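Benzoylformate decarboxylase (Mycobacterium smegmatis, PDB 4Q9D) belongs to the thiamine diphosphate-dependent enzymes, three-domain proteins that bind their cofactor through a metal ion, here magnesium. Local coordinates at residues L159-L163 with D164-K168; A216-A219 with G220-F223; G435-Q438 with Y439-A443; A443-T446 with A447-K451. All coordinates share one frame; numbering follows the deposited sequence.

Contact 1 of 4, residues L159-L163 with D164-K168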
loop_
_atom_site.group_PDB
_atom_site.type_symbol
_atom_site.label_atom_id
_atom_site.label_comp_id
_atom_site.label_asym_id
_atom_site.label_seq_id
_atom_site.Cartn_x
_atom_site.Cartn_y
_atom_site.Cartn_z
ATOM N N LEU B 159 -0.015 7.381 -13.997
ATOM C CA LEU B 159 0.718 8.631 -13.773
ATOM C C LEU B 159 -0.257 9.682 -13.339
ATOM O O LEU B 159 -1.241 9.935 -14.032
ATOM C CB LEU B 159 1.331 9.121 -15.080
ATOM C CG LEU B 159 2.790 8.864 -15.409
ATOM C CD1 LEU B 159 3.076 9.560 -16.742
ATOM C CD2 LEU B 159 3.682 9.456 -14.313
ATOM N N SER B 160 0.025 10.309 -12.208
ATOM C CA SER B 160 -0.809 11.368 -11.664
ATOM C C SER B 160 -0.062 12.689 -11.895
ATOM O O SER B 160 1.108 12.795 -11.505
ATOM C CB SER B 160 -0.942 11.169 -10.168
ATOM O OG SER B 160 -1.813 12.152 -9.638
ATOM N N ILE B 161 -0.712 13.679 -12.512
ATOM C CA ILE B 161 -0.015 14.939 -12.858
ATOM C C ILE B 161 -0.734 16.177 -12.305
ATOM O O ILE B 161 -1.810 16.565 -12.793
ATOM C CB ILE B 161 0.154 15.135 -14.388
ATOM C CG1 ILE B 161 0.634 13.834 -15.091
ATOM C CG2 ILE B 161 1.073 16.348 -14.682
ATOM C CD1 ILE B 161 2.026 13.435 -14.649
ATOM N N PRO B 162 -0.141 16.809 -11.286
ATOM C CA PRO B 162 -0.670 18.083 -10.750
ATOM C C PRO B 162 -0.959 19.092 -11.886
ATOM O O PRO B 162 -0.151 19.280 -12.791
ATOM C CB PRO B 162 0.453 18.576 -9.838
ATOM C CG PRO B 162 1.120 17.279 -9.342
ATOM C CD PRO B 162 1.090 16.373 -10.601
ATOM N N LEU B 163 -2.134 19.704 -11.864
ATOM C CA LEU B 163 -2.586 20.476 -13.022
ATOM C C LEU B 163 -1.683 21.679 -13.351
ATOM O O LEU B 163 -1.698 22.180 -14.473
ATOM C CB LEU B 163 -4.044 20.909 -12.827
ATOM C CG LEU B 163 -4.351 21.873 -11.664
ATOM C CD1 LEU B 163 -4.180 23.375 -12.098
ATOM C CD2 LEU B 163 -5.761 21.626 -11.208
ATOM N N ASP B 164 -0.876 22.126 -12.394
ATOM C CA ASP B 164 -0.071 23.326 -12.614
ATOM C C ASP B 164 1.212 22.977 -13.323
ATOM O O ASP B 164 1.925 23.868 -13.760
ATOM C CB ASP B 164 0.192 24.110 -11.296
ATOM C CG ASP B 164 0.787 23.236 -10.196
ATOM O OD1 ASP B 164 0.307 22.100 -10.009
ATOM O OD2 ASP B 164 1.727 23.673 -9.508
ATOM N N ASP B 165 1.507 21.686 -13.463
ATOM C CA ASP B 165 2.783 21.283 -14.046
ATOM C C ASP B 165 2.899 21.677 -15.523
ATOM O O ASP B 165 3.984 21.979 -16.017
ATOM C CB ASP B 165 3.022 19.751 -13.898
ATOM C CG ASP B 165 3.450 19.345 -12.474
ATOM O OD1 ASP B 165 3.536 20.231 -11.585
ATOM O OD2 ASP B 165 3.686 18.137 -12.234
ATOM N N TRP B 166 1.783 21.633 -16.230
ATOM C CA TRP B 166 1.793 21.630 -17.690
ATOM C C TRP B 166 2.286 22.963 -18.265
ATOM O O TRP B 166 2.880 23.000 -19.334
ATOM C CB TRP B 166 0.370 21.315 -18.205
ATOM C CG TRP B 166 -0.008 19.869 -17.927
ATOM C CD1 TRP B 166 -0.865 19.411 -16.974
ATOM C CD2 TRP B 166 0.539 18.708 -18.568
ATOM N NE1 TRP B 166 -0.915 18.038 -17.002
ATOM C CE2 TRP B 166 -0.064 17.580 -17.971
ATOM C CE3 TRP B 166 1.466 18.515 -19.598
ATOM C CZ2 TRP B 166 0.214 16.277 -18.380
ATOM C CZ3 TRP B 166 1.760 17.215 -19.993
ATOM C CH2 TRP B 166 1.136 16.109 -19.376
ATOM N N ASP B 167 2.019 24.051 -17.547
ATOM C CA ASP B 167 2.406 25.383 -18.006
ATOM C C ASP B 167 3.797 25.803 -17.559
ATOM O O ASP B 167 4.236 26.886 -17.887
ATOM C CB ASP B 167 1.356 26.421 -17.592
ATOM C CG ASP B 167 0.051 26.228 -18.351
ATOM O OD1 ASP B 167 0.130 25.684 -19.491
ATOM O OD2 ASP B 167 -1.034 26.586 -17.821
ATOM N N LYS B 168 4.513 24.935 -16.851
ATOM C CA LYS B 168 5.868 25.283 -16.448
ATOM C C LYS B 168 6.862 25.213 -17.630
ATOM O O LYS B 168 6.671 24.444 -18.565
ATOM C CB LYS B 168 6.298 24.407 -15.265
ATOM C CG LYS B 168 5.354 24.563 -14.046
ATOM C CD LYS B 168 5.544 25.969 -13.460
ATOM C CE LYS B 168 4.863 26.121 -12.105
ATOM N NZ LYS B 168 3.406 26.178 -12.283
HETATM O O HOH W 1 -2.824 16.890 -15.226
HETATM O O HOH W 2 -0.519 24.155 -15.989
#

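Contact 2 of 4, residues A216-A219 with G220-F223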
loop_
_atom_site.group_PDB
_atom_site.type_symbol
_atom_site.label_atom_id
_atom_site.label_comp_id
_atom_site.label_asym_id
_atom_site.label_seq_id
_atom_site.Cartn_x
_atom_site.Cartn_y
_atom_site.Cartn_z
ATOM N N ALA B 216 1.873 -14.603 -32.823
ATOM C CA ALA B 216 2.545 -15.888 -33.074
ATOM C C ALA B 216 1.599 -16.991 -33.595
ATOM O O ALA B 216 1.864 -18.177 -33.457
ATOM C CB ALA B 216 3.269 -16.350 -31.810
ATOM N N TRP B 217 0.477 -16.591 -34.171
ATOM C CA TRP B 217 -0.478 -17.541 -34.732
ATOM C C TRP B 217 0.184 -18.568 -35.687
ATOM O O TRP B 217 0.025 -19.794 -35.539
ATOM C CB TRP B 217 -1.534 -16.732 -35.464
ATOM C CG TRP B 217 -2.588 -17.465 -36.166
ATOM C CD1 TRP B 217 -2.538 -17.943 -37.453
ATOM C CD2 TRP B 217 -3.913 -17.736 -35.690
ATOM N NE1 TRP B 217 -3.742 -18.515 -37.788
ATOM C CE2 TRP B 217 -4.607 -18.393 -36.733
ATOM C CE3 TRP B 217 -4.580 -17.496 -34.481
ATOM C CZ2 TRP B 217 -5.933 -18.815 -36.607
ATOM C CZ3 TRP B 217 -5.909 -17.910 -34.357
ATOM C CH2 TRP B 217 -6.574 -18.567 -35.428
ATOM N N ASP B 218 0.930 -18.068 -36.659
ATOM C CA ASP B 218 1.565 -18.955 -37.640
ATOM C C ASP B 218 2.632 -19.819 -36.999
ATOM O O ASP B 218 2.724 -21.001 -37.306
ATOM C CB ASP B 218 2.138 -18.150 -38.822
ATOM C CG ASP B 218 1.044 -17.494 -39.647
ATOM O OD1 ASP B 218 -0.094 -18.000 -39.624
ATOM O OD2 ASP B 218 1.307 -16.472 -40.288
ATOM N N ALA B 219 3.432 -19.240 -36.103
ATOM C CA ALA B 219 4.469 -20.020 -35.447
ATOM C C ALA B 219 3.852 -21.102 -34.591
ATOM O O ALA B 219 4.427 -22.177 -34.444
ATOM C CB ALA B 219 5.394 -19.137 -34.593
ATOM N N GLY B 220 2.693 -20.834 -34.001
ATOM C CA GLY B 220 2.047 -21.850 -33.174
ATOM C C GLY B 220 1.578 -23.017 -34.056
ATOM O O GLY B 220 1.722 -24.198 -33.724
ATOM N N ILE B 221 1.007 -22.680 -35.200
ATOM C CA ILE B 221 0.551 -23.696 -36.154
ATOM C C ILE B 221 1.711 -24.563 -36.652
ATOM O O ILE B 221 1.633 -25.792 -36.666
ATOM C CB ILE B 221 -0.118 -23.033 -37.354
ATOM C CG1 ILE B 221 -1.497 -22.494 -36.951
ATOM C CG2 ILE B 221 -0.233 -24.037 -38.544
ATOM C CD1 ILE B 221 -2.068 -21.535 -37.995
ATOM N N GLU B 222 2.804 -23.910 -37.033
ATOM C CA GLU B 222 3.976 -24.620 -37.520
ATOM C C GLU B 222 4.536 -25.576 -36.464
ATOM O O GLU B 222 4.864 -26.735 -36.755
ATOM C CB GLU B 222 5.045 -23.619 -37.980
ATOM C CG GLU B 222 6.259 -24.296 -38.615
ATOM C CD GLU B 222 7.362 -23.312 -38.977
ATOM O OE1 GLU B 222 7.385 -22.195 -38.412
ATOM O OE2 GLU B 222 8.208 -23.661 -39.821
ATOM N N PHE B 223 4.624 -25.114 -35.222
ATOM C CA PHE B 223 5.053 -26.005 -34.151
ATOM C C PHE B 223 4.054 -27.139 -33.913
ATOM O O PHE B 223 4.432 -28.292 -33.737
ATOM C CB PHE B 223 5.296 -25.246 -32.840
ATOM C CG PHE B 223 5.727 -26.145 -31.709
ATOM C CD1 PHE B 223 7.005 -26.683 -31.681
ATOM C CD2 PHE B 223 4.854 -26.463 -30.691
ATOM C CE1 PHE B 223 7.401 -27.525 -30.646
ATOM C CE2 PHE B 223 5.246 -27.275 -29.658
ATOM C CZ PHE B 223 6.521 -27.824 -29.643
#

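Contact 3 of 4, residues G435-Q438 with Y439-A443. With FMT (formic acid), chain H.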
loop_
_atom_site.group_PDB
_atom_site.type_symbol
_atom_site.label_atom_id
_atom_site.label_comp_id
_atom_site.label_asym_id
_atom_site.label_seq_id
_atom_site.Cartn_x
_atom_site.Cartn_y
_atom_site.Cartn_z
ATOM N N GLY B 435 -27.741 -8.563 -19.403
ATOM C CA GLY B 435 -27.186 -8.020 -18.166
ATOM C C GLY B 435 -25.831 -7.354 -18.419
ATOM O O GLY B 435 -25.588 -6.217 -18.004
ATOM N N SER B 436 -24.951 -8.075 -19.101
ATOM C CA SER B 436 -23.644 -7.569 -19.482
ATOM C C SER B 436 -23.734 -6.293 -20.283
ATOM O O SER B 436 -22.935 -5.378 -20.085
ATOM C CB SER B 436 -22.876 -8.618 -20.304
ATOM O OG SER B 436 -22.605 -9.757 -19.484
ATOM N N PHE B 437 -24.708 -6.232 -21.189
ATOM C CA PHE B 437 -24.896 -5.051 -22.026
ATOM C C PHE B 437 -25.131 -3.769 -21.212
ATOM O O PHE B 437 -24.731 -2.696 -21.646
ATOM C CB PHE B 437 -26.063 -5.244 -23.000
ATOM C CG PHE B 437 -26.035 -4.302 -24.173
ATOM C CD1 PHE B 437 -25.029 -4.400 -25.140
ATOM C CD2 PHE B 437 -27.023 -3.337 -24.330
ATOM C CE1 PHE B 437 -25.001 -3.525 -26.238
ATOM C CE2 PHE B 437 -26.995 -2.457 -25.412
ATOM C CZ PHE B 437 -25.978 -2.542 -26.357
ATOM N N GLN B 438 -25.767 -3.875 -20.047
ATOM C CA GLN B 438 -26.092 -2.676 -19.239
ATOM C C GLN B 438 -24.912 -1.993 -18.558
ATOM O O GLN B 438 -24.956 -0.774 -18.342
ATOM C CB GLN B 438 -27.107 -3.007 -18.141
ATOM C CG GLN B 438 -28.299 -3.785 -18.636
ATOM C CD GLN B 438 -29.002 -3.104 -19.782
ATOM O OE1 GLN B 438 -29.353 -1.919 -19.697
ATOM N NE2 GLN B 438 -29.228 -3.850 -20.871
ATOM N N TYR B 439 -23.889 -2.762 -18.172
ATOM C CA TYR B 439 -22.770 -2.220 -17.372
ATOM C C TYR B 439 -22.115 -1.008 -17.996
ATOM O O TYR B 439 -21.845 -0.025 -17.309
ATOM C CB TYR B 439 -21.670 -3.273 -17.069
ATOM C CG TYR B 439 -22.071 -4.311 -16.043
ATOM C CD1 TYR B 439 -21.566 -4.288 -14.749
ATOM C CD2 TYR B 439 -22.925 -5.350 -16.394
ATOM C CE1 TYR B 439 -21.944 -5.277 -13.814
ATOM C CE2 TYR B 439 -23.303 -6.318 -15.489
ATOM C CZ TYR B 439 -22.829 -6.272 -14.206
ATOM O OH TYR B 439 -23.235 -7.272 -13.350
ATOM N N SER B 440 -21.836 -1.106 -19.292
ATOM C CA SER B 440 -21.111 -0.067 -20.003
ATOM C C SER B 440 -21.878 0.276 -21.263
ATOM O O SER B 440 -21.294 0.555 -22.306
ATOM C CB SER B 440 -19.689 -0.539 -20.367
ATOM O OG SER B 440 -18.952 -0.899 -19.201
ATOM N N ILE B 441 -23.198 0.269 -21.138
ATOM C CA ILE B 441 -24.093 0.566 -22.236
ATOM C C ILE B 441 -23.800 1.917 -22.903
ATOM O O ILE B 441 -23.910 2.038 -24.127
ATOM C CB ILE B 441 -25.595 0.440 -21.787
ATOM C CG1 ILE B 441 -26.538 0.310 -23.001
ATOM C CG2 ILE B 441 -26.005 1.551 -20.814
ATOM C CD1 ILE B 441 -27.962 -0.210 -22.571
ATOM N N GLN B 442 -23.362 2.912 -22.132
ATOM C CA GLN B 442 -23.092 4.246 -22.708
ATOM C C GLN B 442 -21.980 4.216 -23.747
ATOM O O GLN B 442 -21.837 5.165 -24.530
ATOM C CB GLN B 442 -22.740 5.296 -21.618
ATOM C CG GLN B 442 -23.646 5.238 -20.358
ATOM C CD GLN B 442 -23.034 4.362 -19.272
ATOM O OE1 GLN B 442 -22.499 3.287 -19.567
ATOM N NE2 GLN B 442 -23.055 4.844 -18.014
ATOM N N ALA B 443 -21.156 3.166 -23.741
ATOM C CA ALA B 443 -20.084 3.103 -24.745
ATOM C C ALA B 443 -20.660 3.101 -26.171
ATOM O O ALA B 443 -19.970 3.480 -27.090
ATOM C CB ALA B 443 -19.184 1.882 -24.542
HETATM C C FMT H . -25.857 -11.840 -19.227
HETATM O O1 FMT H . -24.952 -11.014 -19.273
HETATM O O2 FMT H . -27.026 -11.528 -19.037
HETATM O O HOH W 3 -21.881 -3.282 -21.248
#

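Contact 4 of 4, residues A443-T446 with A447-K451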
loop_
_atom_site.group_PDB
_atom_site.type_symbol
_atom_site.label_atom_id
_atom_site.label_comp_id
_atom_site.label_asym_id
_atom_site.label_seq_id
_atom_site.Cartn_x
_atom_site.Cartn_y
_atom_site.Cartn_z
ATOM N N ALA B 443 -21.156 3.166 -23.741
ATOM C CA ALA B 443 -20.084 3.103 -24.745
ATOM C C ALA B 443 -20.660 3.101 -26.171
ATOM O O ALA B 443 -19.970 3.480 -27.090
ATOM C CB ALA B 443 -19.184 1.882 -24.542
ATOM N N ILE B 444 -21.905 2.642 -26.363
ATOM C CA ILE B 444 -22.428 2.559 -27.730
ATOM C C ILE B 444 -22.612 3.961 -28.357
ATOM O O ILE B 444 -22.634 4.112 -29.576
ATOM C CB ILE B 444 -23.724 1.722 -27.825
ATOM C CG1 ILE B 444 -24.880 2.417 -27.136
ATOM C CG2 ILE B 444 -23.516 0.330 -27.215
ATOM C CD1 ILE B 444 -26.138 1.513 -27.084
ATOM N N TRP B 445 -22.681 4.984 -27.511
ATOM C CA TRP B 445 -22.779 6.372 -27.975
ATOM C C TRP B 445 -21.518 6.725 -28.736
ATOM O O TRP B 445 -21.575 7.377 -29.774
ATOM C CB TRP B 445 -22.969 7.333 -26.785
ATOM C CG TRP B 445 -23.035 8.774 -27.170
ATOM C CD1 TRP B 445 -24.124 9.441 -27.667
ATOM C CD2 TRP B 445 -21.981 9.745 -27.069
ATOM N NE1 TRP B 445 -23.805 10.757 -27.893
ATOM C CE2 TRP B 445 -22.503 10.979 -27.536
ATOM C CE3 TRP B 445 -20.639 9.690 -26.651
ATOM C CZ2 TRP B 445 -21.732 12.159 -27.597
ATOM C CZ3 TRP B 445 -19.868 10.877 -26.693
ATOM C CH2 TRP B 445 -20.425 12.084 -27.163
ATOM N N THR B 446 -20.373 6.310 -28.205
ATOM C CA THR B 446 -19.100 6.538 -28.889
ATOM C C THR B 446 -19.063 5.794 -30.231
ATOM O O THR B 446 -18.544 6.316 -31.218
ATOM C CB THR B 446 -17.912 6.095 -27.995
ATOM O OG1 THR B 446 -17.972 6.792 -26.753
ATOM C CG2 THR B 446 -16.558 6.386 -28.665
ATOM N N ALA B 447 -19.613 4.578 -30.271
ATOM C CA ALA B 447 -19.693 3.836 -31.540
ATOM C C ALA B 447 -20.512 4.646 -32.574
ATOM O O ALA B 447 -20.126 4.771 -33.736
ATOM C CB ALA B 447 -20.341 2.430 -31.311
ATOM N N ALA B 448 -21.637 5.206 -32.141
ATOM C CA ALA B 448 -22.481 5.959 -33.064
ATOM C C ALA B 448 -21.796 7.252 -33.472
ATOM O O ALA B 448 -21.770 7.578 -34.655
ATOM C CB ALA B 448 -23.841 6.234 -32.470
ATOM N N GLN B 449 -21.195 7.959 -32.509
ATOM C CA GLN B 449 -20.450 9.190 -32.808
ATOM C C GLN B 449 -19.338 8.992 -33.839
ATOM O O GLN B 449 -19.068 9.890 -34.626
ATOM C CB GLN B 449 -19.863 9.799 -31.511
ATOM C CG GLN B 449 -20.942 10.378 -30.588
ATOM C CD GLN B 449 -21.687 11.534 -31.270
ATOM O OE1 GLN B 449 -21.082 12.531 -31.610
ATOM N NE2 GLN B 449 -22.986 11.384 -31.470
ATOM N N HIS B 450 -18.661 7.842 -33.811
ATOM C CA HIS B 450 -17.574 7.597 -34.762
ATOM C C HIS B 450 -17.983 6.691 -35.921
ATOM O O HIS B 450 -17.125 6.270 -36.702
ATOM C CB HIS B 450 -16.333 7.034 -34.058
ATOM C CG HIS B 450 -15.739 7.982 -33.073
ATOM N ND1 HIS B 450 -14.608 8.713 -33.343
ATOM C CD2 HIS B 450 -16.153 8.358 -31.839
ATOM C CE1 HIS B 450 -14.339 9.498 -32.312
ATOM N NE2 HIS B 450 -15.262 9.305 -31.390
ATOM N N LYS B 451 -19.285 6.407 -36.021
ATOM C CA LYS B 451 -19.838 5.597 -37.107
ATOM C C LYS B 451 -19.048 4.305 -37.298
ATOM O O LYS B 451 -18.584 4.012 -38.389
ATOM C CB LYS B 451 -19.842 6.395 -38.409
ATOM C CG LYS B 451 -20.801 7.595 -38.405
ATOM C CD LYS B 451 -20.594 8.402 -39.692
ATOM C CE LYS B 451 -21.538 9.583 -39.778
ATOM N NZ LYS B 451 -21.287 10.541 -38.675
#

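Contact 1 of 4, residues L159-L163 with D164-K168
I161 lays its CG2 methyl against the indole of W166, CG2 standing 3.5 Å from NE1 and 3.7 Å from CE2, the two side chains crossing at about a right angle. This is the carboxy end of strand 157-162 in the parallel sheet of the N-terminal domain, where the chain leaves the sheet and coils into one irregular helical turn. The methyl reaches the ring because CG2 lies anti to the backbone N while CG1 (chi1 -45°) is anti to the carbonyl carbon. Water 1 fixes the indole from its edge: lying in the ring plane, it accepts from W166 NE1 at 2.8 Å and donates to I161 O. The turn itself is tied by D165 N to P162 O (3.0 Å), a nearly straight bond whose donor stands above the carbonyl plane. The D165 carboxylate runs at a slant to P162, OD2 3.5 Å from P162 CD, and OD2 goes on to a salt bridge with R104; D164 OD1 takes the backbone N of R104. F34 meets the W166 ring with planes about 40° apart. Further along, K168 curls back so that NZ donates to D164 O at 3.1 Å.

Contact 2 of 4, residues A216-A219 with G220-F223
The backbone of 216-219 runs straight into 220-223 as the first turns of helix 217-227, with A216 at the N-cap position. Four successive i to i+4 bonds join the segments, from G220 N to A216 O (2.8 Å), I221 N to W217 O (3.1 Å), E222 N to D218 O (2.9 Å) and F223 N to A219 O (3.0 Å). The first donor lies nearly along the C=O axis of A216, whereas F223 N is tilted 32° from the carbonyl plane of A219. On the side-chain level the contact rests on W217 and I221, one turn apart. The indole swings out with CG anti to the backbone N (chi1 178°), which brings its pyrrole part alongside the tip of the isoleucine: I221 CD1 sits 3.5 Å from W217 NE1 and 3.7 Å from W217 CD1, approaching the ring obliquely. The helix belongs to the central domain, a Rossmann-like fold around a six-stranded parallel sheet, and P243 touches both W217 and I221 while P394 also meets the indole. D218 OD1 lies at the indole edge, in the ring plane. F223 takes the same anti position about its first torsion, but its ring leads away from the preceding turn to pack on L322, L325 and T326 of helix 318-328. A219 meets S323 of that helix, and CB of E222 rests 3.6 Å from D218 O.

Contact 3 of 4, residues G435-Q438 with Y439-A443
The ring of Y439 presents its edge to the backbone of the preceding turn: G435 O lies near the ring plane, 3.2 Å from CD2, and S436 O comes to the same edge at 3.7 Å from CD2. The Y439 hydroxyl hydrogen-bonds N26 of the second subunit. The side chains of F437 and I441 cross at about a right angle, I441 CG1 3.7 Å from F437 CE2 with I441 CD1 close beside it; CG anti to the backbone N (chi1 -161°) sends the phenyl along the chain to meet it. Q438 lies beside I441, pointing the same way. Its chain bends at chi2, its NE2 turns back to D434 O, and OE1, buried against I441 CD1, has no partner in the model.

The backbone here is a short, weakly bonded helix. The bonds from Y439 N to S436 O and from I441 N to Q438 O (3.5 Å) are both weak, and water 3 links its carbonyls to the following residues, donating to S436 O at 2.6 Å, weakly to F437 O, and accepting from S440 N. At the other end a formic acid molecule is gripped by three donors: G435 N bonds its O2, while S436 N and S436 OG (2.7 Å) share O1.

D434, just ahead, binds magnesium with N461 and E463, so this turn follows the metal site of the C-terminal cofactor-binding domain. F437 packs on V409 of helix 408-421 and on I489 of helix 489-495, I441 on I492, and S440 on S52 of helix 50-64.

Contact 4 of 4, residues A443-T446 with A447-K451
Q449 N donates to W445 O at 2.8 Å, nearly straight, and the side chains of the same two residues, one turn apart, also pack together. Q449 CG rides over one face of the indole, 3.5 Å from the centroid of the six-membered ring and 14° off its normal, a CH-pi contact. With chi2 bent at -62° and chi3 at -61°, the amide lies nearly parallel to the indole above its CE2-CZ2 side, with Q449 NE2 3.7 Å from W445 NE1. The indole N-H itself is taken by P485 O of the second subunit, which fixes the ring at the subunit interface.

Helix 443-449 ends in a Schellman motif, with K451 as its C-prime residue at positive phi: L452 N turns back to A447 O and K451 N to A448 O (3.1 Å). Just before it, H450 N bonds T446 O at 3.0 Å, and that oxygen also lies in the plane of the imidazole at its edge, 3.2 Å from CD2. T446 and H450 run side by side, the CG2 methyl of T446 3.8 Å from H450 CD2, while T446 OG1 bonds L46 O. R420 NH1 of helix 408-421 donates to H450 O just past the helix.

Overall arrangement
Along the chain contacts 1, 2 and 3 follow in series, and contact 4 starts on the A443 where contact 3 ends; one lies in the N-terminal domain, one in the central domain and two in the C-terminal domain. Contact 1 closes a strand of the first parallel sheet and lies about 45 Å, centre to centre, from contact 2 on helix 217-227, across the chain's centre. Contacts 3 and 4 are only about 13 Å apart between centres, and F437 CZ packs on I444 CG2 at 3.9 Å. Both reach the second subunit, so the chain that follows the magnesium site lies along that interface over both helices, 434-439 and 443-449, whereas neither contact 1 nor contact 2 touches another chain.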